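Local coordinates for protein endo-beta-1,4-glucanase (PDB 1OA4) that hydrolyses internal beta-1,4-glucosidic bonds of cellulose as a family 12 glycoside hydrolase of the concanavalin-like clan, at residues Ile13-Val18 against Cys69-Thr74; Thr29-Val34 against Ile41-Gly46; Arg92-Gly97 against Thr209-Asn214. One frame throughout, in Å; residues are numbered along the deposited sequence.

In the fold
From the N terminus, the chain first runs through the tight turn between strands 10-13 and 17-20, which forms one side of contact 1. It next forms the hairpin of strands 30-34 and 39-44, contact 2, and only then returns at residues 69-74 to close contact 1, so the hairpin lies within the larger loop. Contact 3 follows in series, closing a span of more than 110 residues. Contacts 2 and 3 belong to the same antiparallel sheet, where Ile41 pairs with Gly210 and Leu211. Contact 1 packs the loop 69-74 against the edge turn of the other sheet, at strands 10-13 and 17-20; Ile13 CG2 lies 3.5 Å from Val34 CG1, bringing the two layers together.

Contact 1: Ile13-Val18 against Cys69-Thr74; sequences IQDRYV and CAPRTT
Ala70 and Pro71 pack against the backbone of Arg16 and Asp15, where a classic beta bulge, with Arg16 and Tyr17 both facing Ile13, lies at the turn from strand 10-13 into strand 17-20. The opposing residues form a type II beta turn from Ala70 to Thr73, closed by the bond from Thr73 N to Ala70 O. In the compact part, alkyl groups press on backbone carbonyls and on one another. The small Ala70 lets the chains come near, its CB 3.2 Å from Arg16 O, and Val18 CG2 reaches Ala70 CA at 3.6 Å. Pro71, whose fixed phi suits the second position of the turn, lays CB 3.4 Å from Asp15 O.

Toward solvent the contact is looser and charged. The Arg72 guanidinium turns its edge to Asp15 O and straddles it with two weak hydrogen bonds, from NH1 and NH2. NH1 also makes a salt bridge to Asp15 OD2 at 3.2 Å, coming from above the carboxylate, whose plane stands 50° from the guanidinium. A bend at chi3 (-44°) curls the long Arg72 chain back to this position.

Arg16 starts away from the turn, but its bend at chi2 (62°) carries the guanidinium back against it. One face meets Arg72 O and Thr73 N near its rim, the opposite face meets Tyr17 CE1, and NH1 forms a salt bridge with Asp62. Asp62 is also hydrogen-bonded to Thr73 OG1, so one carboxylate holds both the arginine and the turn. Water 1 accepts from Arg16 NH2 at 3.2 Å and from Thr74 N at 2.9 Å.

Contact 2: Thr29-Val34 against Ile41-Gly46; sequences TQCINV and ITQADG
Cys31 and Gln43 form the hydrogen-bonded pair at the middle of this antiparallel hairpin, and Cys31 O is gripped by two backbone donors, Thr42 N at 3.0 Å and Gln43 N at 3.2 Å. Both reach the oxygen from the same face of its carbonyl plane, because Thr42 and Gln43 together face Cys31 in a classic beta bulge. In return Cys31 N donates to Gln43 O at 2.8 Å. Gln43 O also receives a CA-H...O contact from Gln30 CA. Beyond the bulge, Asp45 N meets Thr29 O at 2.9 Å.

The side chains follow this frame. Thr42 turns OG1 between its own backbone N and carbonyl carbon (chi1 49°), which brings the hydroxyl within weak hydrogen-bonding distance of Cys31 O and leaves the methyl CG2 against Asn33 CB. On the face of Cys31 and Gln43, the glutamine extends back across Thr29: its amide lies against the threonine methyl, with NE2 3.5 Å from Thr29 CG2, while OE1 approaches Cys31 SG. A hydrogen bond from Gln43 NE2 to Asp45 OD2, 2.9 Å long, fixes the amide's rotation. Asp45 OD2 in turn accepts from water 2, which also takes the N-H of Thr29. A carboxylate suits this open end of the hairpin, away from its turn, because it can take both the amide N-H and the water.

On the face of Gln30, Ile32, Ile41 and Ala44, Ile32 CG2 lies 4.3 Å from Ile41 CG1, in the buried interior. Gln30 is also buried there, its amide satisfied by Ser56 and Asn21. Cys31 is tied by a disulfide to Cys5, just beyond strand 2-4, which flanks strand 30-34; strand 39-44 is flanked by 212-218, while strands 17-20 and 194-204 pack against Ile32 and Ile41, respectively.

Contact 3: Arg92-Gly97 against Thr209-Asn214; sequences RYTGNG and TGLAVN
Arg92 and Ala212 form an antiparallel hydrogen-bonded pair, with Arg92 N donating to Ala212 O at 2.9 Å and Ala212 N returning to Arg92 O at 3.2 Å. From this pair the Arg92 side chain reaches across Ala212 to Gly210. Its guanidinium lays one face over the methyl of Ala212, with Ala212 CB 3.5 Å above the plane and offset toward the rim, a closeness that a small residue permits. A bend at chi3 (74°) turns the group so that NH2 donates to Gly210 O at 3.0 Å, supplemented by a weak bond from NE; NH2 also forms a salt bridge with Glu40.

The pair joins strands 86-92 and 212-218, neighbours in one sheet of the beta-sandwich (jelly-roll) of family 12 enzymes, at the point where strand 86-92 gives way to a loop. There Thr94 crosses Leu211 at about a right angle, Thr94 OG1 and Leu211 CD2 3.6 Å apart, while the threonine methyl CG2 packs against Gly210 C. Gly210 has the positive phi (97°) that glycine readily adopts, and with no side chain it lets Thr94 CG2 pack on its backbone.

Thr94 OG1 donates to Asn96 O at 2.9 Å, a bond within the loop that spans two residues, and accepts from water 3. Waters 3 and 4 both donate to Thr209 O, and water 4 accepts from Asn96 ND2 at 2.7 Å.

Contact 1: Ile13-Val18 against Cys69-Thr74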
loop_
_atom_site.group_PDB
_atom_site.type_symbol
_atom_site.label_atom_id
_atom_site.label_comp_id
_atom_site.label_asym_id
_atom_site.label_seq_id
_atom_site.Cartn_x
_atom_site.Cartn_y
_atom_site.Cartn_z
ATOM N N ILE A 13 -10.716 0.423 11.926
ATOM C CA ILE A 13 -10.313 1.348 12.984
ATOM C C ILE A 13 -10.968 2.706 12.736
ATOM O O ILE A 13 -11.195 3.095 11.594
ATOM C CB ILE A 13 -8.810 1.486 13.079
ATOM C CG1 ILE A 13 -8.226 2.020 11.773
ATOM C CG2 ILE A 13 -8.257 0.151 13.492
ATOM C CD1 ILE A 13 -6.775 2.419 11.862
ATOM N N GLN A 14 -11.287 3.400 13.831
ATOM C CA GLN A 14 -11.848 4.746 13.815
ATOM C C GLN A 14 -13.182 4.828 13.061
ATOM O O GLN A 14 -13.594 5.906 12.631
ATOM C CB GLN A 14 -10.840 5.720 13.209
ATOM C CG GLN A 14 -9.463 5.751 13.887
ATOM C CD GLN A 14 -8.419 6.477 13.031
ATOM O OE1 GLN A 14 -8.535 7.672 12.773
ATOM N NE2 GLN A 14 -7.417 5.745 12.574
ATOM N N ASP A 15 -13.831 3.679 12.896
ATOM C CA ASP A 15 -15.053 3.549 12.088
ATOM C C ASP A 15 -14.839 4.236 10.744
ATOM O O ASP A 15 -15.732 4.899 10.212
ATOM C CB ASP A 15 -16.272 4.139 12.792
ATOM C CG ASP A 15 -17.576 3.766 12.101
ATOM O OD1 ASP A 15 -17.711 2.641 11.557
ATOM O OD2 ASP A 15 -18.533 4.564 12.024
ATOM N N ARG A 16 -13.642 4.069 10.182
ATOM C CA ARG A 16 -13.293 4.793 8.966
ATOM C C ARG A 16 -12.341 4.062 8.018
ATOM O O ARG A 16 -12.394 4.303 6.810
ATOM C CB ARG A 16 -12.680 6.159 9.318
ATOM C CG ARG A 16 -12.328 7.030 8.128
ATOM C CD ARG A 16 -13.554 7.399 7.290
ATOM N NE ARG A 16 -13.250 8.228 6.141
ATOM C CZ ARG A 16 -12.825 7.738 4.976
ATOM N NH1 ARG A 16 -12.625 6.442 4.834
ATOM N NH2 ARG A 16 -12.585 8.548 3.973
ATOM N N TYR A 17 -11.447 3.236 8.543
ATOM C CA TYR A 17 -10.464 2.554 7.685
ATOM C C TYR A 17 -10.479 1.057 7.947
ATOM O O TYR A 17 -10.727 0.603 9.054
ATOM C CB TYR A 17 -9.035 3.099 7.919
ATOM C CG TYR A 17 -8.927 4.610 7.812
ATOM C CD1 TYR A 17 -9.130 5.273 6.618
ATOM C CD2 TYR A 17 -8.625 5.383 8.930
ATOM C CE1 TYR A 17 -9.055 6.668 6.542
ATOM C CE2 TYR A 17 -8.535 6.746 8.858
ATOM C CZ TYR A 17 -8.742 7.399 7.677
ATOM O OH TYR A 17 -8.656 8.782 7.624
ATOM N N VAL A 18 -10.220 0.292 6.894
ATOM C CA VAL A 18 -10.145 -1.152 6.986
ATOM C C VAL A 18 -8.702 -1.556 7.274
ATOM O O VAL A 18 -7.772 -0.973 6.700
ATOM C CB VAL A 18 -10.569 -1.816 5.665
ATOM C CG1 VAL A 18 -10.441 -3.327 5.758
ATOM C CG2 VAL A 18 -11.968 -1.384 5.282
ATOM N N CYS A 69 -15.139 -2.294 1.591
ATOM C CA CYS A 69 -14.988 -0.845 1.494
ATOM C C CYS A 69 -14.937 -0.185 2.862
ATOM O O CYS A 69 -15.711 -0.518 3.774
ATOM C CB CYS A 69 -16.143 -0.237 0.677
ATOM S SG CYS A 69 -16.313 -0.898 -1.016
ATOM N N ALA A 70 -14.027 0.759 3.014
ATOM C CA ALA A 70 -13.939 1.481 4.270
ATOM C C ALA A 70 -15.193 2.341 4.502
ATOM O O ALA A 70 -15.755 2.906 3.562
ATOM C CB ALA A 70 -12.693 2.346 4.252
ATOM N N PRO A 71 -15.663 2.414 5.743
ATOM C CA PRO A 71 -16.844 3.236 6.028
ATOM C C PRO A 71 -16.680 4.667 5.579
ATOM O O PRO A 71 -15.637 5.279 5.848
ATOM C CB PRO A 71 -16.953 3.183 7.555
ATOM C CG PRO A 71 -16.339 1.894 7.923
ATOM C CD PRO A 71 -15.168 1.721 6.940
ATOM N N ARG A 72 -17.712 5.171 4.908
ATOM C CA ARG A 72 -17.811 6.556 4.458
ATOM C C ARG A 72 -16.777 6.983 3.440
ATOM O O ARG A 72 -16.579 8.176 3.209
ATOM C CB ARG A 72 -17.798 7.504 5.651
ATOM C CG ARG A 72 -19.040 7.379 6.481
ATOM C CD ARG A 72 -19.114 8.387 7.660
ATOM N NE ARG A 72 -17.852 8.503 8.391
ATOM C CZ ARG A 72 -17.395 7.594 9.242
ATOM N NH1 ARG A 72 -18.092 6.493 9.478
ATOM N NH2 ARG A 72 -16.242 7.790 9.877
ATOM N N THR A 73 -16.174 6.020 2.748
ATOM C CA THR A 73 -15.167 6.375 1.784
ATOM C C THR A 73 -15.842 7.102 0.633
ATOM O O THR A 73 -17.021 6.849 0.345
ATOM C CB THR A 73 -14.460 5.106 1.220
ATOM O OG1 THR A 73 -13.434 5.508 0.312
ATOM C CG2 THR A 73 -15.433 4.184 0.444
ATOM N N THR A 74 -15.109 7.998 -0.023
ATOM C CA THR A 74 -15.605 8.641 -1.241
ATOM C C THR A 74 -15.069 7.983 -2.512
ATOM O O THR A 74 -15.263 8.508 -3.618
ATOM C CB THR A 74 -15.246 10.122 -1.254
ATOM O OG1 THR A 74 -13.823 10.279 -1.118
ATOM C CG2 THR A 74 -15.857 10.822 -0.048
HETATM O O HOH W 1 -12.379 8.566 0.805
#

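Contact 2: Thr29-Val34 against Ile41-Gly46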
loop_
_atom_site.group_PDB
_atom_site.type_symbol
_atom_site.label_atom_id
_atom_site.label_comp_id
_atom_site.label_asym_id
_atom_site.label_seq_id
_atom_site.Cartn_x
_atom_site.Cartn_y
_atom_site.Cartn_z
ATOM N N THR A 29 1.877 -19.069 9.056
ATOM C CA THR A 29 1.038 -18.219 9.896
ATOM C C THR A 29 1.505 -16.795 10.102
ATOM O O THR A 29 2.647 -16.552 10.462
ATOM C CB THR A 29 0.899 -18.876 11.249
ATOM O OG1 THR A 29 0.276 -20.156 11.087
ATOM C CG2 THR A 29 -0.051 -18.051 12.176
ATOM N N GLN A 30 0.587 -15.859 9.875
ATOM C CA GLN A 30 0.813 -14.442 10.130
ATOM C C GLN A 30 -0.356 -13.898 10.908
ATOM O O GLN A 30 -1.514 -14.153 10.566
ATOM C CB GLN A 30 0.920 -13.647 8.837
ATOM C CG GLN A 30 1.130 -12.151 9.039
ATOM C CD GLN A 30 1.178 -11.396 7.730
ATOM O OE1 GLN A 30 2.214 -11.402 7.051
ATOM N NE2 GLN A 30 0.065 -10.754 7.355
ATOM N N CYS A 31 -0.048 -13.116 11.940
ATOM C CA CYS A 31 -1.069 -12.433 12.723
ATOM C C CYS A 31 -0.757 -10.970 12.906
ATOM O O CYS A 31 0.405 -10.614 12.961
ATOM C CB CYS A 31 -1.154 -13.012 14.124
ATOM S SG CYS A 31 -1.442 -14.772 14.240
ATOM N N ILE A 32 -1.791 -10.133 12.982
ATOM C CA ILE A 32 -1.628 -8.726 13.337
ATOM C C ILE A 32 -2.481 -8.461 14.555
ATOM O O ILE A 32 -3.457 -9.166 14.780
ATOM C CB ILE A 32 -2.005 -7.786 12.204
ATOM C CG1 ILE A 32 -3.442 -8.004 11.729
ATOM C CG2 ILE A 32 -1.083 -8.028 11.047
ATOM C CD1 ILE A 32 -3.890 -6.995 10.716
ATOM N N ASN A 33 -2.059 -7.496 15.362
ATOM C CA ASN A 33 -2.833 -7.061 16.520
ATOM C C ASN A 33 -3.277 -5.642 16.183
ATOM O O ASN A 33 -2.430 -4.749 16.043
ATOM C CB ASN A 33 -1.953 -7.072 17.787
ATOM C CG ASN A 33 -2.748 -6.854 19.065
ATOM O OD1 ASN A 33 -3.923 -7.219 19.144
ATOM N ND2 ASN A 33 -2.113 -6.260 20.072
ATOM N N VAL A 34 -4.578 -5.441 16.037
ATOM C CA VAL A 34 -5.163 -4.147 15.668
ATOM C C VAL A 34 -5.611 -3.344 16.891
ATOM O O VAL A 34 -6.401 -3.827 17.701
ATOM C CB VAL A 34 -6.340 -4.362 14.718
ATOM C CG1 VAL A 34 -6.864 -3.023 14.168
ATOM C CG2 VAL A 34 -5.910 -5.298 13.594
ATOM N N ILE A 41 2.469 -6.137 13.453
ATOM C CA ILE A 41 2.616 -7.530 13.058
ATOM C C ILE A 41 3.140 -8.309 14.274
ATOM O O ILE A 41 4.232 -8.021 14.776
ATOM C CB ILE A 41 3.600 -7.678 11.884
ATOM C CG1 ILE A 41 3.072 -6.901 10.669
ATOM C CG2 ILE A 41 3.793 -9.149 11.579
ATOM C CD1 ILE A 41 3.981 -6.928 9.450
ATOM N N THR A 42 2.349 -9.259 14.776
ATOM C CA THR A 42 2.728 -10.054 15.948
ATOM C C THR A 42 3.141 -11.496 15.663
ATOM O O THR A 42 3.775 -12.111 16.510
ATOM C CB THR A 42 1.604 -10.055 16.981
ATOM O OG1 THR A 42 0.364 -10.370 16.341
ATOM C CG2 THR A 42 1.407 -8.666 17.557
ATOM N N GLN A 43 2.777 -12.029 14.498
ATOM C CA GLN A 43 3.310 -13.314 14.049
ATOM C C GLN A 43 3.570 -13.173 12.558
ATOM O O GLN A 43 2.747 -12.613 11.828
ATOM C CB GLN A 43 2.350 -14.476 14.319
ATOM C CG GLN A 43 3.012 -15.821 14.122
ATOM C CD GLN A 43 2.249 -17.001 14.709
ATOM O OE1 GLN A 43 1.277 -16.819 15.452
ATOM N NE2 GLN A 43 2.691 -18.219 14.376
ATOM N N ALA A 44 4.727 -13.646 12.119
ATOM C CA ALA A 44 5.100 -13.541 10.714
ATOM C C ALA A 44 6.033 -14.693 10.362
ATOM O O ALA A 44 7.197 -14.487 9.997
ATOM C CB ALA A 44 5.763 -12.196 10.438
ATOM N N ASP A 45 5.515 -15.915 10.476
ATOM C CA ASP A 45 6.297 -17.113 10.234
ATOM C C ASP A 45 6.776 -17.249 8.785
ATOM O O ASP A 45 6.170 -16.740 7.848
ATOM C CB ASP A 45 5.484 -18.364 10.559
ATOM C CG ASP A 45 5.204 -18.543 12.033
ATOM O OD1 ASP A 45 5.763 -17.821 12.903
ATOM O OD2 ASP A 45 4.416 -19.450 12.367
ATOM N N GLY A 46 7.871 -17.973 8.625
ATOM C CA GLY A 46 8.363 -18.314 7.311
ATOM C C GLY A 46 8.948 -17.195 6.481
ATOM O O GLY A 46 9.053 -16.038 6.891
HETATM O O HOH W 2 3.524 -21.091 10.457
#

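Contact 3: Arg92-Gly97 against Thr209-Asn214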
loop_
_atom_site.group_PDB
_atom_site.type_symbol
_atom_site.label_atom_id
_atom_site.label_comp_id
_atom_site.label_asym_id
_atom_site.label_seq_id
_atom_site.Cartn_x
_atom_site.Cartn_y
_atom_site.Cartn_z
ATOM N N ARG A 92 6.649 2.186 12.429
ATOM C CA ARG A 92 7.689 1.768 13.352
ATOM C C ARG A 92 8.398 0.606 12.676
ATOM O O ARG A 92 7.762 -0.385 12.296
ATOM C CB ARG A 92 7.098 1.312 14.681
ATOM C CG ARG A 92 8.154 1.105 15.733
ATOM C CD ARG A 92 7.563 0.683 17.056
ATOM N NE ARG A 92 7.101 -0.697 17.103
ATOM C CZ ARG A 92 5.885 -1.072 17.527
ATOM N NH1 ARG A 92 5.015 -0.153 17.927
ATOM N NH2 ARG A 92 5.559 -2.365 17.560
ATOM N N TYR A 93 9.713 0.723 12.545
ATOM C CA TYR A 93 10.507 -0.287 11.881
ATOM C C TYR A 93 11.298 -1.154 12.845
ATOM O O TYR A 93 11.414 -0.825 14.027
ATOM C CB TYR A 93 11.472 0.425 10.958
ATOM C CG TYR A 93 10.797 1.252 9.903
ATOM C CD1 TYR A 93 9.836 0.700 9.089
ATOM C CD2 TYR A 93 11.134 2.574 9.696
ATOM C CE1 TYR A 93 9.232 1.423 8.114
ATOM C CE2 TYR A 93 10.538 3.312 8.712
ATOM C CZ TYR A 93 9.578 2.732 7.903
ATOM O OH TYR A 93 8.966 3.461 6.909
ATOM N N THR A 94 11.827 -2.262 12.330
ATOM C CA THR A 94 12.696 -3.142 13.100
ATOM C C THR A 94 14.003 -3.295 12.323
ATOM O O THR A 94 14.053 -3.143 11.099
ATOM C CB THR A 94 12.099 -4.531 13.331
ATOM O OG1 THR A 94 11.848 -5.159 12.070
ATOM C CG2 THR A 94 10.735 -4.445 13.990
ATOM N N GLY A 95 15.080 -3.563 13.045
ATOM C CA GLY A 95 16.372 -3.795 12.418
ATOM C C GLY A 95 16.471 -5.163 11.771
ATOM O O GLY A 95 17.294 -5.362 10.883
ATOM N N ASN A 96 15.631 -6.097 12.206
ATOM C CA ASN A 96 15.624 -7.454 11.675
ATOM C C ASN A 96 14.523 -7.656 10.653
ATOM O O ASN A 96 13.567 -6.901 10.595
ATOM C CB ASN A 96 15.379 -8.446 12.795
ATOM C CG ASN A 96 14.185 -8.055 13.651
ATOM O OD1 ASN A 96 14.238 -7.072 14.413
ATOM N ND2 ASN A 96 13.107 -8.816 13.542
ATOM N N GLY A 97 14.650 -8.715 9.877
ATOM C CA GLY A 97 13.664 -9.024 8.872
ATOM C C GLY A 97 14.085 -8.555 7.498
ATOM O O GLY A 97 15.073 -7.826 7.334
ATOM N N THR A 209 7.814 -9.509 12.522
ATOM C CA THR A 209 7.212 -9.203 13.828
ATOM C C THR A 209 7.828 -7.942 14.423
ATOM O O THR A 209 9.019 -7.684 14.304
ATOM C CB THR A 209 7.299 -10.357 14.857
ATOM O OG1 THR A 209 8.672 -10.703 15.115
ATOM C CG2 THR A 209 6.589 -11.612 14.363
ATOM N N GLY A 210 6.973 -7.162 15.059
ATOM C CA GLY A 210 7.373 -5.913 15.691
ATOM C C GLY A 210 7.125 -4.689 14.833
ATOM O O GLY A 210 7.129 -3.564 15.333
ATOM N N LEU A 211 6.961 -4.899 13.528
ATOM C CA LEU A 211 6.625 -3.820 12.601
ATOM C C LEU A 211 5.224 -3.307 12.924
ATOM O O LEU A 211 4.334 -4.085 13.299
ATOM C CB LEU A 211 6.640 -4.328 11.160
ATOM C CG LEU A 211 8.010 -4.750 10.619
ATOM C CD1 LEU A 211 7.873 -5.376 9.239
ATOM C CD2 LEU A 211 8.955 -3.563 10.566
ATOM N N ALA A 212 5.034 -2.000 12.794
ATOM C CA ALA A 212 3.741 -1.385 13.092
ATOM C C ALA A 212 3.411 -0.174 12.241
ATOM O O ALA A 212 4.292 0.585 11.832
ATOM C CB ALA A 212 3.681 -0.971 14.571
ATOM N N VAL A 213 2.120 0.006 11.996
ATOM C CA VAL A 213 1.613 1.245 11.459
ATOM C C VAL A 213 1.083 1.927 12.714
ATOM O O VAL A 213 0.212 1.383 13.388
ATOM C CB VAL A 213 0.476 1.034 10.429
ATOM C CG1 VAL A 213 -0.275 2.341 10.161
ATOM C CG2 VAL A 213 1.045 0.491 9.143
ATOM N N ASN A 214 1.688 3.052 13.089
ATOM C CA ASN A 214 1.266 3.785 14.283
ATOM C C ASN A 214 -0.048 4.546 14.060
ATOM O O ASN A 214 -0.851 4.717 14.982
ATOM C CB ASN A 214 2.331 4.813 14.677
ATOM C CG ASN A 214 3.677 4.190 15.072
ATOM O OD1 ASN A 214 3.730 3.230 15.834
ATOM N ND2 ASN A 214 4.764 4.758 14.563
HETATM O O HOH W 3 10.630 -7.796 12.017
HETATM O O HOH W 4 11.475 -8.043 15.594
#